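Local atomic coordinates of cellobiose 2-epimerase (Spirochaeta thermophila DSM 6192, PDB entry 5ZIG), a protein that probably catalyses the reversible epimerization of cellobiose to 4-O-beta-D-glucosyl-D-mannose, converting the glucose at its reducing end to mannose. Residues L94-A97 with F102-S105; Y127-Y132 with R139-L144; K118-A123 with T190-L195. One frame throughout, in Å; residues are numbered along the deposited sequence.

How the contacts relate
Contacts 1 and 2 are largely buried, whereas contact 3 is only partly so although it lies nearest the centre of the molecule. Helix 119-136 serves contacts 2 and 3: one stretch packs antiparallel on helix 139-156, while the N-terminal turn lies roughly parallel to helix 191-208. Contact 1 pinches the loop after helix 77-94 and joins both others, Phe102 and Tyr95 packing on Leu129 and Leu144 of contact 2, respectively, and Phe102 N probably hydrogen-bonding to Asn122 OD1 of contact 3. The chemistry changes accordingly: aromatic faces and one backbone bond in the loop, aliphatic side chains in contact 2, and an amide, hydroxyls and a water in contact 3.

Contact 1: L94-A97 with F102-S105; sequences LYDA and FFWS
Leu94 O accepts a hydrogen bond from Phe103 N (2.7 Å) and pins the two arms of the loop between helix 77-94 and strand 105-106, one of the connections of an (alpha/alpha)6 barrel. The bond is short and enters nearly in line with the carbonyl bond. Phe102 CA adds a CH...O contact to the same oxygen, and a single beta bridge pairs Tyr95 with Phe102. Packing is tightest round the two phenylalanines, whose rings leave the chain one after the other. Asp96 CB sits over a face of the Phe103 ring, offset toward its rim and 3.4 Å from CZ, a CH-pi contact; the carboxylate follows it, turned by only 20° from the ring plane. That carboxylate is held from elsewhere: OD1 forms a salt bridge with Lys117 and OD2 takes the backbone N-H groups of Thr98 and His99. Toward Ser105 the contact thins, Leu94 CD2 lying 4.2 Å from Ser105 CA, and the hydroxyl end of the partly exposed Tyr95 leads off to hydrogen-bond with Glu147. Because Tyr95 CG stands opposite its own backbone N (chi1 -174°), the tyrosine ring is laid obliquely beside Phe102, the planes 52° apart. Tyr95 CD1 ends up over one face of the Phe102 ring, near the rim, 3.7 Å from CE2.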
loop_
_atom_site.group_PDB
_atom_site.type_symbol
_atom_site.label_atom_id
_atom_site.label_comp_id
_atom_site.label_asym_id
_atom_site.label_seq_id
_atom_site.Cartn_x
_atom_site.Cartn_y
_atom_site.Cartn_z
ATOM N N LEU A 94 -7.154 -2.961 18.900
ATOM C CA LEU A 94 -5.962 -2.203 18.526
ATOM C C LEU A 94 -6.022 -0.737 18.966
ATOM O O LEU A 94 -4.975 -0.082 19.093
ATOM C CB LEU A 94 -5.749 -2.314 17.012
ATOM C CG LEU A 94 -5.310 -3.740 16.622
ATOM C CD1 LEU A 94 -5.802 -4.142 15.219
ATOM C CD2 LEU A 94 -3.781 -3.935 16.760
ATOM N N TYR A 95 -7.217 -0.214 19.201
ATOM C CA TYR A 95 -7.368 1.170 19.623
ATOM C C TYR A 95 -6.927 1.360 21.084
ATOM O O TYR A 95 -7.303 0.585 21.968
ATOM C CB TYR A 95 -8.827 1.583 19.428
ATOM C CG TYR A 95 -9.118 3.035 19.698
ATOM C CD1 TYR A 95 -8.465 4.030 18.999
ATOM C CD2 TYR A 95 -10.050 3.403 20.666
ATOM C CE1 TYR A 95 -8.735 5.377 19.256
ATOM C CE2 TYR A 95 -10.326 4.722 20.929
ATOM C CZ TYR A 95 -9.675 5.710 20.222
ATOM O OH TYR A 95 -9.966 7.028 20.497
ATOM N N ASP A 96 -6.121 2.394 21.327
ATOM C CA ASP A 96 -5.655 2.755 22.668
ATOM C C ASP A 96 -6.681 3.732 23.236
ATOM O O ASP A 96 -6.650 4.923 22.934
ATOM C CB ASP A 96 -4.239 3.343 22.610
ATOM C CG ASP A 96 -3.675 3.738 24.009
ATOM O OD1 ASP A 96 -2.495 4.146 24.129
ATOM O OD2 ASP A 96 -4.425 3.662 24.990
ATOM N N ALA A 97 -7.612 3.221 24.047
ATOM C CA ALA A 97 -8.664 4.072 24.586
ATOM C C ALA A 97 -8.138 5.107 25.571
ATOM O O ALA A 97 -8.856 6.064 25.871
ATOM C CB ALA A 97 -9.744 3.223 25.257
ATOM N N PHE A 102 -3.528 3.917 17.645
ATOM C CA PHE A 102 -3.671 2.471 17.585
ATOM C C PHE A 102 -2.359 1.792 17.954
ATOM O O PHE A 102 -1.284 2.218 17.514
ATOM C CB PHE A 102 -4.155 2.026 16.173
ATOM C CG PHE A 102 -5.520 2.566 15.824
ATOM C CD1 PHE A 102 -5.663 3.857 15.341
ATOM C CD2 PHE A 102 -6.653 1.820 16.052
ATOM C CE1 PHE A 102 -6.905 4.369 15.072
ATOM C CE2 PHE A 102 -7.890 2.337 15.798
ATOM C CZ PHE A 102 -8.015 3.614 15.298
ATOM N N PHE A 103 -2.460 0.755 18.790
ATOM C CA PHE A 103 -1.314 -0.097 19.094
ATOM C C PHE A 103 -0.796 -0.815 17.844
ATOM O O PHE A 103 -1.542 -1.100 16.907
ATOM C CB PHE A 103 -1.691 -1.160 20.132
ATOM C CG PHE A 103 -2.192 -0.615 21.422
ATOM C CD1 PHE A 103 -1.382 0.188 22.210
ATOM C CD2 PHE A 103 -3.463 -0.938 21.878
ATOM C CE1 PHE A 103 -1.852 0.678 23.418
ATOM C CE2 PHE A 103 -3.933 -0.450 23.085
ATOM C CZ PHE A 103 -3.130 0.353 23.851
ATOM N N TRP A 104 0.494 -1.159 17.872
ATOM C CA TRP A 104 1.149 -1.851 16.765
ATOM C C TRP A 104 0.662 -3.297 16.623
ATOM O O TRP A 104 0.456 -3.785 15.500
ATOM C CB TRP A 104 2.670 -1.806 16.980
ATOM C CG TRP A 104 3.438 -2.514 15.941
ATOM C CD1 TRP A 104 4.220 -3.614 16.123
ATOM C CD2 TRP A 104 3.563 -2.150 14.564
ATOM N NE1 TRP A 104 4.789 -3.987 14.933
ATOM C CE2 TRP A 104 4.410 -3.103 13.963
ATOM C CE3 TRP A 104 3.008 -1.129 13.770
ATOM C CZ2 TRP A 104 4.726 -3.078 12.605
ATOM C CZ3 TRP A 104 3.335 -1.095 12.418
ATOM C CH2 TRP A 104 4.188 -2.085 11.846
ATOM N N SER A 105 0.478 -3.990 17.741
ATOM C CA SER A 105 0.019 -5.369 17.654
ATOM C C SER A 105 -0.670 -5.713 18.962
ATOM O O SER A 105 -0.407 -5.101 19.998
ATOM C CB SER A 105 1.169 -6.342 17.392
ATOM O OG SER A 105 2.181 -6.204 18.377
#

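Contact 2: Y127-Y132 with R139-L144; sequences YALAAY and REALTL. With EDO (1,2-ethanediol), chain E.
Leu129 and Tyr132 close on Ala141 from two directions. Leu129 CD2 lies 3.8 Å from Ala141 CB, and Leu129 CB meets the backbone oxygen Ala141 O at 3.6 Å, so the leucine lies against both the methyl and the carbonyl of one residue. From the other direction Ala141 CB reaches the edge of the Tyr132 ring, in its plane, 3.7 Å from CD2. With CG anti to the backbone N (chi1 -175°), the tyrosine ring is carried to where its CD2 edge meets Ala141. Farther along, Leu129 CD1 approaches Leu144 CB at 4.2 Å. The small alanine lets the backbones come near, Leu129 CA and Ala141 CA being 5.5 Å apart, and the side-chain contacts between the segments are apolar.

In the next shell, helix 77-94 covers the joint: Tyr87 touches Leu129 and Ala141 and stacks with the Tyr132 ring, while its hydroxyl bonds to Glu140. Tyr127 faces elsewhere, stacking on Trp65 and touching helix 191-208; its OH hydrogen-bonds to O2 of a 1,2-ethanediol (2.7 Å), probably a molecule from the crystallisation liquor. The segment axes pass 8.2 Å apart with their directions at 155°. Such antiparallel packing of two successive helices, joined by a short turn, is characteristic of the (alpha/alpha)6 barrel of the N-acylglucosamine 2-epimerase family.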
loop_
_atom_site.group_PDB
_atom_site.type_symbol
_atom_site.label_atom_id
_atom_site.label_comp_id
_atom_site.label_asym_id
_atom_site.label_seq_id
_atom_site.Cartn_x
_atom_site.Cartn_y
_atom_site.Cartn_z
ATOM N N TYR A 127 -6.443 5.484 6.567
ATOM C CA TYR A 127 -6.776 4.975 5.226
ATOM C C TYR A 127 -7.966 4.019 5.258
ATOM O O TYR A 127 -8.956 4.211 4.545
ATOM C CB TYR A 127 -5.533 4.280 4.652
ATOM C CG TYR A 127 -5.574 3.791 3.205
ATOM C CD1 TYR A 127 -5.871 4.648 2.150
ATOM C CD2 TYR A 127 -5.241 2.461 2.899
ATOM C CE1 TYR A 127 -5.863 4.170 0.788
ATOM C CE2 TYR A 127 -5.215 1.999 1.599
ATOM C CZ TYR A 127 -5.529 2.849 0.542
ATOM O OH TYR A 127 -5.523 2.338 -0.748
ATOM N N ALA A 128 -7.909 3.013 6.131
ATOM C CA ALA A 128 -8.950 1.998 6.188
ATOM C C ALA A 128 -10.236 2.499 6.829
ATOM O O ALA A 128 -11.323 2.030 6.465
ATOM C CB ALA A 128 -8.452 0.768 6.946
ATOM N N LEU A 129 -10.145 3.413 7.804
ATOM C CA LEU A 129 -11.357 3.916 8.443
ATOM C C LEU A 129 -12.151 4.808 7.509
ATOM O O LEU A 129 -13.386 4.828 7.570
ATOM C CB LEU A 129 -11.007 4.687 9.716
ATOM C CG LEU A 129 -10.655 3.842 10.939
ATOM C CD1 LEU A 129 -9.684 4.611 11.834
ATOM C CD2 LEU A 129 -11.912 3.466 11.703
ATOM N N ALA A 130 -11.458 5.568 6.660
ATOM C CA ALA A 130 -12.133 6.368 5.651
ATOM C C ALA A 130 -12.858 5.473 4.652
ATOM O O ALA A 130 -14.022 5.721 4.314
ATOM C CB ALA A 130 -11.115 7.273 4.947
ATOM N N ALA A 131 -12.197 4.397 4.213
ATOM C CA ALA A 131 -12.849 3.442 3.327
ATOM C C ALA A 131 -14.073 2.834 3.992
ATOM O O ALA A 131 -15.135 2.718 3.367
ATOM C CB ALA A 131 -11.853 2.360 2.918
ATOM N N TYR A 132 -13.948 2.467 5.276
ATOM C CA TYR A 132 -15.064 1.857 5.987
ATOM C C TYR A 132 -16.231 2.821 6.097
ATOM O O TYR A 132 -17.393 2.425 5.953
ATOM C CB TYR A 132 -14.629 1.403 7.381
ATOM C CG TYR A 132 -15.726 0.652 8.101
ATOM C CD1 TYR A 132 -16.258 -0.485 7.535
ATOM C CD2 TYR A 132 -16.267 1.102 9.308
ATOM C CE1 TYR A 132 -17.263 -1.174 8.126
ATOM C CE2 TYR A 132 -17.300 0.385 9.937
ATOM C CZ TYR A 132 -17.782 -0.762 9.320
ATOM O OH TYR A 132 -18.788 -1.540 9.852
ATOM N N ARG A 139 -20.567 6.615 11.084
ATOM C CA ARG A 139 -20.050 7.941 11.414
ATOM C C ARG A 139 -18.901 7.872 12.423
ATOM O O ARG A 139 -17.973 8.686 12.355
ATOM C CB ARG A 139 -21.194 8.812 11.939
ATOM C CG ARG A 139 -20.823 10.200 12.430
ATOM C CD ARG A 139 -19.835 10.940 11.518
ATOM N NE ARG A 139 -19.273 12.136 12.154
ATOM C CZ ARG A 139 -19.980 13.148 12.666
ATOM N NH1 ARG A 139 -21.302 13.175 12.583
ATOM N NH2 ARG A 139 -19.352 14.170 13.225
ATOM N N GLU A 140 -18.928 6.912 13.350
ATOM C CA GLU A 140 -17.868 6.840 14.353
ATOM C C GLU A 140 -16.510 6.519 13.724
ATOM O O GLU A 140 -15.475 7.013 14.196
ATOM C CB GLU A 140 -18.241 5.807 15.422
ATOM C CG GLU A 140 -17.067 5.263 16.206
ATOM C CD GLU A 140 -17.424 4.008 16.977
ATOM O OE1 GLU A 140 -18.249 4.104 17.912
ATOM O OE2 GLU A 140 -16.887 2.926 16.637
ATOM N N ALA A 141 -16.498 5.715 12.650
ATOM C CA ALA A 141 -15.248 5.395 11.961
ATOM C C ALA A 141 -14.571 6.649 11.416
ATOM O O ALA A 141 -13.341 6.766 11.466
ATOM C CB ALA A 141 -15.501 4.399 10.821
ATOM N N LEU A 142 -15.353 7.586 10.860
ATOM C CA LEU A 142 -14.756 8.827 10.367
ATOM C C LEU A 142 -14.257 9.695 11.520
ATOM O O LEU A 142 -13.192 10.314 11.421
ATOM C CB LEU A 142 -15.753 9.600 9.493
ATOM C CG LEU A 142 -15.163 10.740 8.640
ATOM C CD1 LEU A 142 -14.267 10.191 7.536
ATOM C CD2 LEU A 142 -16.261 11.605 8.051
ATOM N N THR A 143 -14.995 9.743 12.627
ATOM C CA THR A 143 -14.503 10.502 13.776
ATOM C C THR A 143 -13.172 9.942 14.272
ATOM O O THR A 143 -12.249 10.703 14.592
ATOM C CB THR A 143 -15.558 10.514 14.878
ATOM O OG1 THR A 143 -16.706 11.229 14.396
ATOM C CG2 THR A 143 -15.030 11.214 16.121
ATOM N N LEU A 144 -13.031 8.610 14.273
ATOM C CA LEU A 144 -11.768 8.016 14.691
ATOM C C LEU A 144 -10.650 8.324 13.703
ATOM O O LEU A 144 -9.508 8.572 14.107
ATOM C CB LEU A 144 -11.935 6.511 14.881
ATOM C CG LEU A 144 -12.518 6.183 16.258
ATOM C CD1 LEU A 144 -13.079 4.778 16.292
ATOM C CD2 LEU A 144 -11.430 6.341 17.296
HETATM C C1 EDO E . -6.430 4.157 -4.247
HETATM O O1 EDO E . -7.346 4.014 -3.155
HETATM C C2 EDO E . -5.152 4.804 -3.737
HETATM O O2 EDO E . -5.026 4.466 -2.352
#

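Contact 3: K118-A123 with T190-L195; sequences KLYGNA and TMNTHL
Tyr120 and Asn192 bring two flat groups together obliquely, ring and amide planes 26° apart, with Asn192 ND2 only 3.1 Å from Tyr120 CE2. At the ring's edge, and in its plane, lie Thr193 CA and the backbone oxygen of Asn192, so the tyrosine rests against the first turn of the other helix. The ring also meets His196 edge-to-face. Both side chains extend with CG opposite the backbone N (chi1 -175° for Tyr120), which sends their polar ends the same way. There a water bridges them, 2.8 Å from Tyr120 OH and donating to Asn192 OD1 at 2.9 Å. A leucine in place of Tyr120 would probably leave this water without its hydroxyl partner and the Asn192 amide without the ring that limits its turning.

Nearer the backbone, Thr193 lies between the two helices: OG1 is 3.5 Å from Tyr120 CB, and CG2 packs on Leu119 CB. The threonine hydroxyl is itself held by Glu166, which also takes the hydroxyl of Thr190. Thr190 is the N-cap of its helix, with OG1 accepting from Thr193 N at 3.2 Å. Its carbonyl oxygen is gripped twice, by His194 N and by His194 ND1 (2.8 Å), from opposite faces of the carbonyl plane. In the facing helix, Lys118 O, too, accepts two bonds, from Asn122 N and Asn122 ND2.

Both helix starts thus stand side by side, 22° from parallel, as neighbouring inner helices do in an (alpha/alpha)6 barrel. Helix 57-73 flanks Tyr120 through Val58 and Arg62, helices 211-228 and 251-269 pack on segment 190-195, and short strands 117-118 and 189-190 lead into the two helices.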
loop_
_atom_site.group_PDB
_atom_site.type_symbol
_atom_site.label_atom_id
_atom_site.label_comp_id
_atom_site.label_asym_id
_atom_site.label_seq_id
_atom_site.Cartn_x
_atom_site.Cartn_y
_atom_site.Cartn_z
ATOM N N LYS A 118 3.278 3.424 15.818
ATOM C CA LYS A 118 3.982 3.671 14.569
ATOM C C LYS A 118 3.078 4.459 13.629
ATOM O O LYS A 118 1.932 4.068 13.385
ATOM C CB LYS A 118 4.415 2.353 13.923
ATOM C CG LYS A 118 5.256 1.479 14.850
ATOM C CD LYS A 118 6.178 0.524 14.079
ATOM C CE LYS A 118 6.897 -0.455 15.011
ATOM N NZ LYS A 118 8.059 -1.105 14.333
ATOM N N LEU A 119 3.593 5.579 13.119
ATOM C CA LEU A 119 2.807 6.384 12.193
ATOM C C LEU A 119 2.424 5.573 10.964
ATOM O O LEU A 119 1.306 5.710 10.445
ATOM C CB LEU A 119 3.576 7.644 11.802
ATOM C CG LEU A 119 3.379 8.764 12.831
ATOM C CD1 LEU A 119 3.968 8.416 14.209
ATOM C CD2 LEU A 119 3.942 10.043 12.299
ATOM N N TYR A 120 3.319 4.694 10.522
ATOM C CA TYR A 120 3.000 3.803 9.412
ATOM C C TYR A 120 1.686 3.093 9.653
ATOM O O TYR A 120 0.789 3.120 8.804
ATOM C CB TYR A 120 4.113 2.797 9.213
ATOM C CG TYR A 120 3.911 1.923 8.002
ATOM C CD1 TYR A 120 3.223 0.718 8.096
ATOM C CD2 TYR A 120 4.402 2.307 6.763
ATOM C CE1 TYR A 120 3.033 -0.082 6.986
ATOM C CE2 TYR A 120 4.223 1.502 5.643
ATOM C CZ TYR A 120 3.540 0.309 5.762
ATOM O OH TYR A 120 3.358 -0.491 4.649
ATOM N N GLY A 121 1.542 2.458 10.812
ATOM C CA GLY A 121 0.305 1.751 11.103
ATOM C C GLY A 121 -0.879 2.649 11.381
ATOM O O GLY A 121 -2.008 2.347 10.987
ATOM N N ASN A 122 -0.648 3.739 12.115
ATOM C CA ASN A 122 -1.725 4.692 12.340
ATOM C C ASN A 122 -2.189 5.335 11.030
ATOM O O ASN A 122 -3.383 5.641 10.881
ATOM C CB ASN A 122 -1.265 5.740 13.360
ATOM C CG ASN A 122 -1.326 5.211 14.792
ATOM O OD1 ASN A 122 -2.316 5.406 15.486
ATOM N ND2 ASN A 122 -0.291 4.502 15.215
ATOM N N ALA A 123 -1.273 5.533 10.069
ATOM C CA ALA A 123 -1.669 5.956 8.717
ATOM C C ALA A 123 -2.646 4.965 8.101
ATOM O O ALA A 123 -3.754 5.335 7.700
ATOM C CB ALA A 123 -0.447 6.100 7.805
ATOM N N THR A 190 11.688 7.617 7.522
ATOM C CA THR A 190 11.737 6.669 6.410
ATOM C C THR A 190 10.793 7.118 5.289
ATOM O O THR A 190 9.718 7.674 5.556
ATOM C CB THR A 190 11.383 5.204 6.875
ATOM O OG1 THR A 190 9.999 5.111 7.241
ATOM C CG2 THR A 190 12.246 4.750 8.062
ATOM N N MET A 191 11.214 6.894 4.029
ATOM C CA MET A 191 10.327 7.120 2.882
ATOM C C MET A 191 9.065 6.292 3.024
ATOM O O MET A 191 7.957 6.764 2.751
ATOM C CB MET A 191 11.084 6.792 1.581
ATOM C CG MET A 191 10.317 6.416 0.267
ATOM S SD MET A 191 9.408 4.857 0.243
ATOM C CE MET A 191 10.820 3.724 0.208
ATOM N N ASN A 192 9.220 5.074 3.533
ATOM C CA ASN A 192 8.116 4.134 3.571
ATOM C C ASN A 192 6.949 4.697 4.373
ATOM O O ASN A 192 5.801 4.712 3.908
ATOM C CB ASN A 192 8.623 2.816 4.155
ATOM C CG ASN A 192 7.581 1.751 4.136
ATOM O OD1 ASN A 192 7.021 1.433 3.087
ATOM N ND2 ASN A 192 7.297 1.195 5.302
ATOM N N THR A 193 7.237 5.194 5.579
ATOM C CA THR A 193 6.191 5.785 6.403
ATOM C C THR A 193 5.640 7.062 5.779
ATOM O O THR A 193 4.429 7.321 5.832
ATOM C CB THR A 193 6.738 6.055 7.805
ATOM O OG1 THR A 193 6.935 4.799 8.475
ATOM C CG2 THR A 193 5.770 6.893 8.591
ATOM N N HIS A 194 6.500 7.867 5.165
ATOM C CA HIS A 194 6.004 9.091 4.546
ATOM C C HIS A 194 5.067 8.784 3.386
ATOM O O HIS A 194 4.039 9.455 3.221
ATOM C CB HIS A 194 7.170 9.973 4.110
ATOM C CG HIS A 194 7.743 10.768 5.240
ATOM N ND1 HIS A 194 8.671 10.246 6.113
ATOM C CD2 HIS A 194 7.462 12.013 5.689
ATOM C CE1 HIS A 194 8.976 11.154 7.021
ATOM N NE2 HIS A 194 8.254 12.234 6.792
ATOM N N LEU A 195 5.378 7.739 2.605
ATOM C CA LEU A 195 4.539 7.409 1.455
ATOM C C LEU A 195 3.164 6.960 1.909
ATOM O O LEU A 195 2.147 7.295 1.295
ATOM C CB LEU A 195 5.198 6.319 0.603
ATOM C CG LEU A 195 4.398 5.816 -0.613
ATOM C CD1 LEU A 195 4.347 6.930 -1.623
ATOM C CD2 LEU A 195 5.008 4.581 -1.274
HETATM O O HOH W 1 5.141 -0.771 2.554
#